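Local coordinates for protein aromatic-amino-acid:2-oxoglutarate transaminase (Candida albicans, PDB 6HND) that probably transfers amino groups from aromatic amino acids, and perhaps 2-aminoadipate, to 2-oxoglutarate, using pyridoxal 5'-phosphate as its cofactor, at residues D411-L414 / Y415-F418; L7-K10 / R11-G14; T377-I380 / V381-I385; L60-Y63 / P64-I68; E229-E232 / K233-N237. All blocks are in the same frame, centred on the assembly; numbering follows the deposited sequence.

Contact 1: D411-L414 / Y415-F418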
loop_
_atom_site.group_PDB
_atom_site.type_symbol
_atom_site.label_atom_id
_atom_site.label_comp_id
_atom_site.label_asym_id
_atom_site.label_seq_id
_atom_site.Cartn_x
_atom_site.Cartn_y
_atom_site.Cartn_z
ATOM N N ASP B 411 -22.695 3.066 26.699
ATOM C CA ASP B 411 -23.577 3.032 27.902
ATOM C C ASP B 411 -24.935 2.397 27.551
ATOM O O ASP B 411 -25.467 1.613 28.373
ATOM C CB ASP B 411 -23.744 4.430 28.492
ATOM C CG ASP B 411 -22.465 4.998 29.068
ATOM O OD1 ASP B 411 -21.511 4.197 29.343
ATOM O OD2 ASP B 411 -22.429 6.236 29.220
ATOM N N LEU B 412 -25.477 2.730 26.383
ATOM C CA LEU B 412 -26.743 2.156 25.870
ATOM C C LEU B 412 -26.616 0.627 25.825
ATOM O O LEU B 412 -27.406 -0.069 26.492
ATOM C CB LEU B 412 -27.009 2.746 24.485
ATOM C CG LEU B 412 -28.461 2.770 24.033
ATOM C CD1 LEU B 412 -29.327 3.596 24.986
ATOM C CD2 LEU B 412 -28.533 3.316 22.611
ATOM N N LEU B 413 -25.612 0.108 25.117
ATOM C CA LEU B 413 -25.404 -1.360 25.004
ATOM C C LEU B 413 -25.292 -1.962 26.408
ATOM O O LEU B 413 -25.881 -3.039 26.634
ATOM C CB LEU B 413 -24.156 -1.640 24.169
ATOM C CG LEU B 413 -23.756 -3.104 24.080
ATOM C CD1 LEU B 413 -24.851 -3.903 23.388
ATOM C CD2 LEU B 413 -22.417 -3.248 23.365
ATOM N N LEU B 414 -24.553 -1.299 27.307
ATOM C CA LEU B 414 -24.377 -1.769 28.710
ATOM C C LEU B 414 -25.735 -1.760 29.442
ATOM O O LEU B 414 -25.990 -2.745 30.157
ATOM C CB LEU B 414 -23.296 -0.954 29.445
ATOM C CG LEU B 414 -21.949 -1.671 29.581
ATOM C CD1 LEU B 414 -21.279 -1.813 28.227
ATOM C CD2 LEU B 414 -21.029 -0.959 30.540
ATOM N N TYR B 415 -26.561 -0.716 29.268
ATOM C CA TYR B 415 -27.938 -0.641 29.823
ATOM C C TYR B 415 -28.734 -1.844 29.283
ATOM O O TYR B 415 -29.214 -2.676 30.078
ATOM C CB TYR B 415 -28.575 0.714 29.500
ATOM C CG TYR B 415 -30.003 0.891 29.975
ATOM C CD1 TYR B 415 -30.280 1.155 31.306
ATOM C CD2 TYR B 415 -31.073 0.808 29.093
ATOM C CE1 TYR B 415 -31.579 1.297 31.754
ATOM C CE2 TYR B 415 -32.381 0.950 29.526
ATOM C CZ TYR B 415 -32.633 1.197 30.864
ATOM O OH TYR B 415 -33.910 1.340 31.325
ATOM N N SER B 416 -28.794 -2.006 27.964
ATOM C CA SER B 416 -29.561 -3.102 27.312
ATOM C C SER B 416 -29.218 -4.435 27.983
ATOM O O SER B 416 -30.089 -5.307 28.008
ATOM C CB SER B 416 -29.339 -3.166 25.824
ATOM O OG SER B 416 -28.047 -3.665 25.525
ATOM N N ILE B 417 -28.007 -4.575 28.533
ATOM C CA ILE B 417 -27.504 -5.857 29.106
ATOM C C ILE B 417 -27.904 -5.896 30.584
ATOM O O ILE B 417 -28.417 -6.960 31.031
ATOM C CB ILE B 417 -25.984 -6.035 28.873
ATOM C CG1 ILE B 417 -25.652 -6.305 27.398
ATOM C CG2 ILE B 417 -25.409 -7.125 29.779
ATOM C CD1 ILE B 417 -24.206 -6.038 27.026
ATOM N N PHE B 418 -27.685 -4.797 31.312
ATOM C CA PHE B 418 -27.927 -4.714 32.778
ATOM C C PHE B 418 -29.416 -4.956 33.099
ATOM O O PHE B 418 -29.700 -5.541 34.154
ATOM C CB PHE B 418 -27.416 -3.383 33.341
ATOM C CG PHE B 418 -25.915 -3.227 33.337
ATOM C CD1 PHE B 418 -25.074 -4.318 33.566
ATOM C CD2 PHE B 418 -25.337 -1.983 33.136
ATOM C CE1 PHE B 418 -23.698 -4.160 33.583
ATOM C CE2 PHE B 418 -23.958 -1.823 33.164
ATOM C CZ PHE B 418 -23.139 -2.914 33.372
#
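The carbonyl of Asp411 opens the contact by receiving the N-H of Tyr415, with 2.7 Å between Asp411 O and Tyr415 N, an alpha-helical i to i+4 bond. Leu412 continues the pattern, its O taking Ser416 N at 2.8 Å. Leu413 O takes a side-chain donor. Ser416 carries its hydroxyl between its own backbone N and carbonyl carbon (chi1 73°), which turns OG back along the helix to donate to Leu413 O at 2.5 Å. Ile417 N reaches the same carbonyl only weakly. A small hydroxyl suits this place, since a serine inside a helix can satisfy itself on the preceding turn. Leu413 CG also meets Ile417 CD1 at 4.2 Å, the two side chains crossing at a slant. Leu414 O is gripped twice, by Phe418 N at 2.9 Å and by Ile417 N from above the carbonyl plane; this carbonyl also lies over one face of the Phe418 ring. The Leu414 side chain runs beside that of Phe418 in the same direction, its CB 3.9 Å from Phe418 CE2. All this forms the C-terminal end of helix 392-418. Leu412 and Leu413 pack on helix 499-518, Leu413 and Leu414 on Val439 of strand 438-443, and Ile417 and Phe418 on Val430 of strand 428-430, while Tyr291 and Tyr423 each meet the Phe418 ring edge-to-face.

Contact 2: L7-K10 / R11-G14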
loop_
_atom_site.group_PDB
_atom_site.type_symbol
_atom_site.label_atom_id
_atom_site.label_comp_id
_atom_site.label_asym_id
_atom_site.label_seq_id
_atom_site.Cartn_x
_atom_site.Cartn_y
_atom_site.Cartn_z
ATOM N N LEU B 7 18.322 -2.825 18.559
ATOM C CA LEU B 7 17.013 -3.547 18.496
ATOM C C LEU B 7 16.574 -3.713 17.033
ATOM O O LEU B 7 15.719 -4.566 16.749
ATOM C CB LEU B 7 15.951 -2.790 19.303
ATOM C CG LEU B 7 16.134 -2.713 20.822
ATOM C CD1 LEU B 7 15.252 -1.617 21.411
ATOM C CD2 LEU B 7 15.829 -4.027 21.484
ATOM N N ILE B 8 17.111 -2.932 16.118
ATOM C CA ILE B 8 16.741 -3.061 14.674
ATOM C C ILE B 8 17.175 -4.438 14.149
ATOM O O ILE B 8 18.295 -4.877 14.431
ATOM C CB ILE B 8 17.284 -1.872 13.875
ATOM C CG1 ILE B 8 16.616 -0.590 14.373
ATOM C CG2 ILE B 8 17.074 -2.071 12.383
ATOM C CD1 ILE B 8 17.166 0.675 13.744
ATOM N N SER B 9 16.249 -5.167 13.526
ATOM C CA SER B 9 16.498 -6.475 12.874
ATOM C C SER B 9 17.648 -6.325 11.866
ATOM O O SER B 9 17.740 -5.268 11.191
ATOM C CB SER B 9 15.252 -7.011 12.203
ATOM O OG SER B 9 14.820 -6.166 11.146
ATOM N N LYS B 10 18.493 -7.350 11.797
ATOM C CA LYS B 10 19.564 -7.525 10.785
ATOM C C LYS B 10 18.946 -7.397 9.394
ATOM O O LYS B 10 19.553 -6.702 8.592
ATOM C CB LYS B 10 20.235 -8.893 10.942
ATOM C CG LYS B 10 20.660 -9.243 12.368
ATOM C CD LYS B 10 21.961 -10.000 12.482
ATOM C CE LYS B 10 23.142 -9.193 11.982
ATOM N NZ LYS B 10 24.173 -9.037 13.036
ATOM N N ARG B 11 17.774 -8.007 9.184
ATOM C CA ARG B 11 17.046 -7.973 7.889
ATOM C C ARG B 11 16.737 -6.524 7.501
ATOM O O ARG B 11 17.134 -6.123 6.417
ATOM C CB ARG B 11 15.776 -8.830 7.955
ATOM C CG ARG B 11 15.042 -8.971 6.629
ATOM C CD ARG B 11 13.698 -9.663 6.737
ATOM N NE ARG B 11 12.923 -9.101 7.824
ATOM C CZ ARG B 11 12.582 -9.737 8.935
ATOM N NH1 ARG B 11 12.925 -10.996 9.122
ATOM N NH2 ARG B 11 11.893 -9.103 9.859
ATOM N N ALA B 12 16.070 -5.769 8.372
ATOM C CA ALA B 12 15.719 -4.368 8.045
ATOM C C ALA B 12 16.977 -3.475 7.989
ATOM O O ALA B 12 16.979 -2.537 7.201
ATOM C CB ALA B 12 14.696 -3.832 9.022
ATOM N N ALA B 13 18.008 -3.716 8.797
ATOM C CA ALA B 13 19.239 -2.891 8.768
ATOM C C ALA B 13 20.056 -3.206 7.511
ATOM O O ALA B 13 20.831 -2.331 7.102
ATOM C CB ALA B 13 20.107 -3.109 9.992
ATOM N N GLY B 14 19.952 -4.428 6.980
ATOM C CA GLY B 14 20.705 -4.867 5.786
ATOM C C GLY B 14 20.175 -4.272 4.482
ATOM O O GLY B 14 20.937 -4.197 3.510
#
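Ser9 OG reaches Ala12 N at the start of helix 10-14, and the short side chain that carries it can be followed outward in two steps. CB lies 4.1 Å from both Arg11 N and Ala12 N and only carries the oxygen past them. The first torsion, 64°, sets OG between the serine's own N and carbonyl carbon. There OG accepts from Ala12 N at 3.1 Å, with an N-H...O angle of 155°, and lies 3.2 Å from Ala12 CB. This is an N-cap: a serine just before the helix lends its oxygen to an N-H for which the first turn has no earlier carbonyl. The hydroxyl is not devoted to the cap alone, for OG is also hydrogen-bonded to the carbonyl of Asp175. The main chain takes over from there, Ser9 O receiving Ala13 N at 2.9 Å and Lys10 O receiving Gly14 N at 2.8 Å. Methyl groups are enough on the flank, where Ile8 CG2 touches Ala13 CB at 4.0 Å. The Arg11 chain, bent at chi3, brings its guanidinium to the same side as the cap, where NE forms a salt bridge with Asp175 and the other nitrogens reach the carbonyls of Leu178 and Ala201, while Asp179 accepts the backbone N-H groups of Lys10 and Arg11.

Contact 3: T377-I380 / V381-I385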
loop_
_atom_site.group_PDB
_atom_site.type_symbol
_atom_site.label_atom_id
_atom_site.label_comp_id
_atom_site.label_asym_id
_atom_site.label_seq_id
_atom_site.Cartn_x
_atom_site.Cartn_y
_atom_site.Cartn_z
ATOM N N THR B 377 -5.160 10.483 -1.582
ATOM C CA THR B 377 -5.817 10.320 -0.259
ATOM C C THR B 377 -5.118 11.215 0.756
ATOM O O THR B 377 -5.831 11.866 1.534
ATOM C CB THR B 377 -5.809 8.865 0.190
ATOM O OG1 THR B 377 -6.577 8.204 -0.812
ATOM C CG2 THR B 377 -6.367 8.669 1.587
ATOM N N GLN B 378 -3.782 11.210 0.755
ATOM C CA GLN B 378 -2.960 12.115 1.593
ATOM C C GLN B 378 -3.408 13.550 1.311
ATOM O O GLN B 378 -3.458 14.339 2.252
ATOM C CB GLN B 378 -1.477 11.985 1.279
ATOM C CG GLN B 378 -0.858 10.682 1.740
ATOM C CD GLN B 378 0.639 10.691 1.546
ATOM O OE1 GLN B 378 1.347 11.537 2.116
ATOM N NE2 GLN B 378 1.130 9.739 0.754
ATOM N N THR B 379 -3.667 13.868 0.043
ATOM C CA THR B 379 -4.061 15.227 -0.406
ATOM C C THR B 379 -5.424 15.546 0.214
ATOM O O THR B 379 -5.495 16.545 0.923
ATOM C CB THR B 379 -4.035 15.340 -1.934
ATOM O OG1 THR B 379 -2.697 15.075 -2.342
ATOM C CG2 THR B 379 -4.482 16.692 -2.450
ATOM N N ILE B 380 -6.431 14.690 -0.004
ATOM C CA ILE B 380 -7.808 14.920 0.509
ATOM C C ILE B 380 -7.754 14.992 2.038
ATOM O O ILE B 380 -8.305 15.941 2.606
ATOM C CB ILE B 380 -8.800 13.875 -0.017
ATOM C CG1 ILE B 380 -9.050 14.071 -1.515
ATOM C CG2 ILE B 380 -10.102 13.909 0.784
ATOM C CD1 ILE B 380 -9.842 12.945 -2.141
ATOM N N VAL B 381 -7.080 14.059 2.692
ATOM C CA VAL B 381 -7.128 13.962 4.179
ATOM C C VAL B 381 -6.389 15.168 4.770
ATOM O O VAL B 381 -6.926 15.784 5.734
ATOM C CB VAL B 381 -6.617 12.608 4.710
ATOM C CG1 VAL B 381 -6.362 12.666 6.197
ATOM C CG2 VAL B 381 -7.579 11.479 4.366
ATOM N N ASN B 382 -5.228 15.522 4.221
ATOM C CA ASN B 382 -4.436 16.663 4.748
ATOM C C ASN B 382 -5.254 17.957 4.613
ATOM O O ASN B 382 -5.366 18.712 5.608
ATOM C CB ASN B 382 -3.088 16.801 4.053
ATOM C CG ASN B 382 -2.339 18.031 4.500
ATOM O OD1 ASN B 382 -1.627 18.004 5.495
ATOM N ND2 ASN B 382 -2.505 19.109 3.757
ATOM N N ASN B 383 -5.814 18.219 3.433
ATOM C CA ASN B 383 -6.476 19.518 3.155
ATOM C C ASN B 383 -7.754 19.610 3.991
ATOM O O ASN B 383 -8.075 20.703 4.459
ATOM C CB ASN B 383 -6.642 19.716 1.654
ATOM C CG ASN B 383 -5.301 19.891 0.971
ATOM O OD1 ASN B 383 -4.256 19.546 1.540
ATOM N ND2 ASN B 383 -5.318 20.391 -0.256
ATOM N N VAL B 384 -8.450 18.499 4.220
ATOM C CA VAL B 384 -9.705 18.511 5.018
ATOM C C VAL B 384 -9.317 18.902 6.451
ATOM O O VAL B 384 -9.997 19.794 7.018
ATOM C CB VAL B 384 -10.478 17.182 4.929
ATOM C CG1 VAL B 384 -11.525 17.049 6.041
ATOM C CG2 VAL B 384 -11.109 16.976 3.550
ATOM N N ILE B 385 -8.230 18.326 6.988
ATOM C CA ILE B 385 -7.792 18.546 8.402
ATOM C C ILE B 385 -7.286 19.987 8.552
ATOM O O ILE B 385 -7.729 20.652 9.494
ATOM C CB ILE B 385 -6.785 17.473 8.875
ATOM C CG1 ILE B 385 -7.499 16.178 9.227
ATOM C CG2 ILE B 385 -5.968 17.937 10.076
ATOM C CD1 ILE B 385 -6.606 15.024 9.458
#
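Thr377 and Val381, one helical turn apart, lie side by side and point the same way, their CG2 methyls 4.1 Å from each other. Val381 CG2 also comes within 3.4 Å of Thr377 O, the carbonyl that takes Val381 N at 2.8 Å. One turn on from Ile380, Val384 CG2 lies 3.1 Å from Ile380 O; a chi1 of 163° puts this methyl next to the backbone N that the carbonyl binds. The methyls of Ile380 and Val384 meet more loosely, CG2 to CG2 at 4.3 Å. No side of this turn is open to solvent, so the contrast is between this apolar flank and a polar one whose amides need partners. There Asn382 ND2 donates to Asn383 OD1 at 2.9 Å, in the plane of both amides, and also reaches the carbonyl of Lys120. Asn383 ND2 holds that of Ile122, and Gln378 is fixed by the N-H of His136 and the carbonyl of Ala373. Thr377 OG1 bonds to Ser374 of the second subunit, and Ile380 packs on Leu376 of that subunit. Such a buried interface helix, the Thr377 side chain about 6 Å from that of the cofactor-binding Arg348, fits the fold of these aminotransferases, whose active sites lie near the subunit boundary.

Contact 4: L60-Y63 / P64-I68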
loop_
_atom_site.group_PDB
_atom_site.type_symbol
_atom_site.label_atom_id
_atom_site.label_comp_id
_atom_site.label_asym_id
_atom_site.label_seq_id
_atom_site.Cartn_x
_atom_site.Cartn_y
_atom_site.Cartn_z
ATOM N N LEU B 60 -18.395 18.143 3.346
ATOM C CA LEU B 60 -18.218 17.547 4.690
ATOM C C LEU B 60 -19.499 17.660 5.519
ATOM O O LEU B 60 -20.419 18.418 5.156
ATOM C CB LEU B 60 -17.068 18.260 5.393
ATOM C CG LEU B 60 -15.751 18.278 4.625
ATOM C CD1 LEU B 60 -14.824 19.290 5.255
ATOM C CD2 LEU B 60 -15.095 16.892 4.605
ATOM N N VAL B 61 -19.534 16.888 6.591
ATOM C CA VAL B 61 -20.530 17.016 7.686
ATOM C C VAL B 61 -19.845 17.818 8.783
ATOM O O VAL B 61 -18.606 17.865 8.776
ATOM C CB VAL B 61 -21.025 15.638 8.164
ATOM C CG1 VAL B 61 -21.678 14.895 7.018
ATOM C CG2 VAL B 61 -19.924 14.785 8.795
ATOM N N ASP B 62 -20.627 18.462 9.647
ATOM C CA ASP B 62 -20.128 19.252 10.804
ATOM C C ASP B 62 -20.050 18.352 12.037
ATOM O O ASP B 62 -19.212 18.626 12.922
ATOM C CB ASP B 62 -21.019 20.464 11.037
ATOM C CG ASP B 62 -20.994 21.368 9.833
ATOM O OD1 ASP B 62 -19.878 21.787 9.447
ATOM O OD2 ASP B 62 -22.064 21.579 9.269
ATOM N N TYR B 63 -20.880 17.315 12.083
ATOM C CA TYR B 63 -20.948 16.375 13.225
ATOM C C TYR B 63 -21.347 15.017 12.669
ATOM O O TYR B 63 -22.050 14.925 11.649
ATOM C CB TYR B 63 -21.885 16.911 14.325
ATOM C CG TYR B 63 -23.276 17.264 13.855
ATOM C CD1 TYR B 63 -24.283 16.310 13.820
ATOM C CD2 TYR B 63 -23.595 18.551 13.438
ATOM C CE1 TYR B 63 -25.552 16.613 13.355
ATOM C CE2 TYR B 63 -24.865 18.874 12.982
ATOM C CZ TYR B 63 -25.845 17.897 12.933
ATOM O OH TYR B 63 -27.100 18.192 12.470
ATOM N N PRO B 64 -20.889 13.925 13.315
ATOM C CA PRO B 64 -21.291 12.582 12.913
ATOM C C PRO B 64 -22.815 12.481 12.838
ATOM O O PRO B 64 -23.468 12.988 13.730
ATOM C CB PRO B 64 -20.742 11.647 14.013
ATOM C CG PRO B 64 -19.689 12.467 14.757
ATOM C CD PRO B 64 -19.931 13.930 14.430
ATOM N N PHE B 65 -23.321 11.791 11.809
ATOM C CA PHE B 65 -24.761 11.486 11.575
ATOM C C PHE B 65 -25.544 12.734 11.149
ATOM O O PHE B 65 -26.754 12.604 11.087
ATOM C CB PHE B 65 -25.370 10.806 12.807
ATOM C CG PHE B 65 -24.682 9.495 13.072
ATOM C CD1 PHE B 65 -25.078 8.342 12.409
ATOM C CD2 PHE B 65 -23.576 9.431 13.899
ATOM C CE1 PHE B 65 -24.403 7.146 12.608
ATOM C CE2 PHE B 65 -22.903 8.234 14.088
ATOM C CZ PHE B 65 -23.305 7.101 13.436
ATOM N N GLN B 66 -24.896 13.857 10.818
ATOM C CA GLN B 66 -25.587 15.016 10.189
ATOM C C GLN B 66 -26.257 14.564 8.887
ATOM O O GLN B 66 -25.603 13.847 8.114
ATOM C CB GLN B 66 -24.626 16.169 9.895
ATOM C CG GLN B 66 -25.345 17.461 9.515
ATOM C CD GLN B 66 -24.408 18.584 9.135
ATOM O OE1 GLN B 66 -23.232 18.377 8.852
ATOM N NE2 GLN B 66 -24.945 19.791 9.083
ATOM N N LYS B 67 -27.506 14.993 8.661
ATOM C CA LYS B 67 -28.317 14.736 7.436
ATOM C C LYS B 67 -28.271 15.995 6.562
ATOM O O LYS B 67 -28.732 17.050 7.038
ATOM C CB LYS B 67 -29.758 14.351 7.801
ATOM C CG LYS B 67 -30.114 12.881 7.613
ATOM C CD LYS B 67 -29.235 11.921 8.399
ATOM C CE LYS B 67 -29.660 10.466 8.300
ATOM N NZ LYS B 67 -28.856 9.623 9.217
ATOM N N ILE B 68 -27.709 15.883 5.347
ATOM C CA ILE B 68 -27.427 17.024 4.415
ATOM C C ILE B 68 -28.586 17.152 3.418
ATOM O O ILE B 68 -28.893 16.110 2.802
ATOM C CB ILE B 68 -26.070 16.831 3.691
ATOM C CG1 ILE B 68 -24.895 16.640 4.662
ATOM C CG2 ILE B 68 -25.811 17.978 2.719
ATOM C CD1 ILE B 68 -24.485 17.889 5.422
#
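Gln66 folds back over Tyr63, and its aliphatic part and its amide do different work. CB sits over one face of the phenol ring, 3.8 Å from the centroid and 18° off the ring normal, a CH-pi contact displaced toward the rim. CG follows at 3.5 Å from Tyr63 CZ. The side chain crosses the tyrosine at about a right angle, and because it is extended beyond CG it carries the amide past the ring to Asp62. There OE1 accepts Asp62 N at 2.7 Å in a nearly straight bond, while NE2 makes a weak one to Asp62 OD2 at 3.4 Å. Glutamine suits the place, since its single amide both accepts from the backbone and donates toward the carboxylate.

The reversal that brings these groups together is a type II beta turn from Tyr63 to Gln66, closed by Gln66 N donating a hydrogen bond to Tyr63 O at 3.2 Å. Pro64 fits the second position, where its ring already restricts phi near the required value, and Phe65 takes the positive phi (72°) of the third. Tyr63 holds its ring between its backbone N and carbonyl carbon (chi1 54°), which lays one face of it against Gln66 CB and CG.

Farther out, Asp62 OD1 is hydrogen-bonded to Ser108 OG. Val61 and Pro64 rest on Trp398 of helix 392-418, and Val61 CG1 approaches Ile68 CG1 at 4.4 Å. Leu60 ends strand 53-60 and pairs antiparallel with a strand of the second subunit, and Phe65 meets Phe50 of that subunit edge-to-face.

Contact 5: E229-E232 / K233-N237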
loop_
_atom_site.group_PDB
_atom_site.type_symbol
_atom_site.label_atom_id
_atom_site.label_comp_id
_atom_site.label_asym_id
_atom_site.label_seq_id
_atom_site.Cartn_x
_atom_site.Cartn_y
_atom_site.Cartn_z
ATOM N N GLU B 229 10.990 -13.408 34.456
ATOM C CA GLU B 229 11.982 -13.826 35.483
ATOM C C GLU B 229 12.286 -15.305 35.336
ATOM O O GLU B 229 13.370 -15.686 35.748
ATOM C CB GLU B 229 11.480 -13.585 36.907
ATOM C CG GLU B 229 11.427 -12.111 37.275
ATOM C CD GLU B 229 11.031 -11.847 38.713
ATOM O OE1 GLU B 229 10.774 -12.841 39.432
ATOM O OE2 GLU B 229 11.001 -10.654 39.109
ATOM N N ASN B 230 11.354 -16.104 34.806
ATOM C CA ASN B 230 11.495 -17.583 34.749
ATOM C C ASN B 230 11.390 -18.017 33.280
ATOM O O ASN B 230 10.886 -19.132 33.003
ATOM C CB ASN B 230 10.502 -18.273 35.694
ATOM C CG ASN B 230 10.643 -17.837 37.144
ATOM O OD1 ASN B 230 11.674 -18.036 37.768
ATOM N ND2 ASN B 230 9.628 -17.203 37.700
ATOM N N TRP B 231 11.903 -17.201 32.362
ATOM C CA TRP B 231 11.810 -17.488 30.906
ATOM C C TRP B 231 12.258 -18.923 30.613
ATOM O O TRP B 231 11.473 -19.657 29.958
ATOM C CB TRP B 231 12.581 -16.474 30.050
ATOM C CG TRP B 231 12.341 -16.685 28.585
ATOM C CD1 TRP B 231 13.136 -17.383 27.717
ATOM C CD2 TRP B 231 11.174 -16.273 27.834
ATOM N NE1 TRP B 231 12.576 -17.385 26.465
ATOM C CE2 TRP B 231 11.377 -16.700 26.500
ATOM C CE3 TRP B 231 9.998 -15.575 28.143
ATOM C CZ2 TRP B 231 10.446 -16.447 25.490
ATOM C CZ3 TRP B 231 9.099 -15.301 27.134
ATOM C CH2 TRP B 231 9.320 -15.730 25.820
ATOM N N GLU B 232 13.443 -19.315 31.091
ATOM C CA GLU B 232 14.081 -20.633 30.786
ATOM C C GLU B 232 13.182 -21.803 31.220
ATOM O O GLU B 232 13.300 -22.891 30.620
ATOM C CB GLU B 232 15.472 -20.706 31.416
ATOM C CG GLU B 232 16.551 -20.152 30.498
ATOM C CD GLU B 232 17.767 -19.502 31.151
ATOM O OE1 GLU B 232 18.259 -20.007 32.204
ATOM O OE2 GLU B 232 18.244 -18.500 30.582
ATOM N N LYS B 233 12.288 -21.593 32.186
ATOM C CA LYS B 233 11.449 -22.665 32.780
ATOM C C LYS B 233 10.178 -22.829 31.949
ATOM O O LYS B 233 9.742 -23.980 31.783
ATOM C CB LYS B 233 11.128 -22.329 34.238
ATOM C CG LYS B 233 11.176 -23.501 35.212
ATOM C CD LYS B 233 10.892 -23.091 36.655
ATOM C CE LYS B 233 12.017 -22.301 37.303
ATOM N NZ LYS B 233 11.584 -21.639 38.562
ATOM N N HIS B 234 9.606 -21.721 31.457
ATOM C CA HIS B 234 8.405 -21.708 30.574
ATOM C C HIS B 234 8.746 -22.139 29.137
ATOM O O HIS B 234 7.895 -22.769 28.479
ATOM C CB HIS B 234 7.781 -20.313 30.571
ATOM C CG HIS B 234 7.162 -19.942 31.868
ATOM N ND1 HIS B 234 7.824 -19.166 32.804
ATOM C CD2 HIS B 234 5.953 -20.226 32.388
ATOM C CE1 HIS B 234 7.036 -18.962 33.837
ATOM N NE2 HIS B 234 5.893 -19.623 33.614
ATOM N N TYR B 235 9.908 -21.728 28.638
ATOM C CA TYR B 235 10.270 -21.754 27.196
ATOM C C TYR B 235 11.761 -22.075 27.084
ATOM O O TYR B 235 12.543 -21.259 26.613
ATOM C CB TYR B 235 9.828 -20.441 26.520
ATOM C CG TYR B 235 8.327 -20.232 26.458
ATOM C CD1 TYR B 235 7.523 -21.073 25.702
ATOM C CD2 TYR B 235 7.698 -19.215 27.160
ATOM C CE1 TYR B 235 6.141 -20.921 25.650
ATOM C CE2 TYR B 235 6.320 -19.036 27.107
ATOM C CZ TYR B 235 5.538 -19.895 26.351
ATOM O OH TYR B 235 4.185 -19.758 26.278
ATOM N N PRO B 236 12.200 -23.286 27.506
ATOM C CA PRO B 236 13.617 -23.650 27.464
ATOM C C PRO B 236 14.257 -23.601 26.061
ATOM O O PRO B 236 15.471 -23.448 25.996
ATOM C CB PRO B 236 13.672 -25.085 28.023
ATOM C CG PRO B 236 12.237 -25.593 27.921
ATOM C CD PRO B 236 11.364 -24.362 28.076
ATOM N N ASN B 237 13.470 -23.702 24.984
ATOM C CA ASN B 237 14.033 -23.837 23.612
ATOM C C ASN B 237 13.877 -22.543 22.794
ATOM O O ASN B 237 14.318 -22.564 21.629
ATOM C CB ASN B 237 13.459 -25.078 22.930
ATOM C CG ASN B 237 13.868 -26.335 23.668
ATOM O OD1 ASN B 237 13.020 -27.130 24.069
ATOM N ND2 ASN B 237 15.165 -26.495 23.896
#
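Trp231 presents one face of its indole to Tyr235 CB, which stands over the ring at 4.0 Å from Trp231 CE2, offset toward the rim. The pair belongs to the short helix 231-234, a single turn that directly follows helix 221-229. Asn230 holds the N-cap position, but its side chain makes no capping bond and its carbonyl does the binding. The two aromatic rings are neither stacked nor perpendicular: their centroids lie 5.2 Å apart and their planes meet at 43°. Trp231 reaches this position by setting CG anti to its backbone N (chi1 -173°), which sends the indole into the protein, against Val183 and Leu185 of strand 183-187 and Val206 of strand 204-208. A large, mainly apolar ring is well suited to a buried place where the carbonyl of Leu238 takes its single N-H, whereas Tyr235 covers it from nearer the surface and rests on Val206 and Pro207.

The backbone is bound at both ends of the turn. Tyr235, the first residue past the helix, still gives its N-H to Trp231 O at 2.9 Å; Pro236, next in line, has no N-H to offer Glu232 O. Glu232 OE2 forms a salt bridge with Lys240.

At the start of the turn one oxygen does most of the work. Asn230 O receives Lys233 N at 2.9 Å. It also accepts from His234 N, 3.3 Å away. The His234 imidazole then brings its edge round so that ND1 donates to Asn230 O at 3.1 Å, from above the carbonyl plane.

Contacts 3 and 4 are the pair that touch: Val384 CG1 of contact 3 packs on Leu60 CD2 of contact 4 at 3.9 Å, their centres 18 Å apart, and both reach the second subunit. Contact 1 lies at the far end of helix 392-418, the helix that follows that of contact 3; its nearest atoms are about 11 Å from contact 4, and Leu413 there touches Leu41 of the second subunit. Contacts 2 and 5, about 14 Å apart at nearest atoms, are touched by no other subunit; contact 5 is centred 49 Å from contact 3. Contact 3 approaches the active site, the Thr377 side chain lying about 11 Å from a bound pyridoxal phosphate.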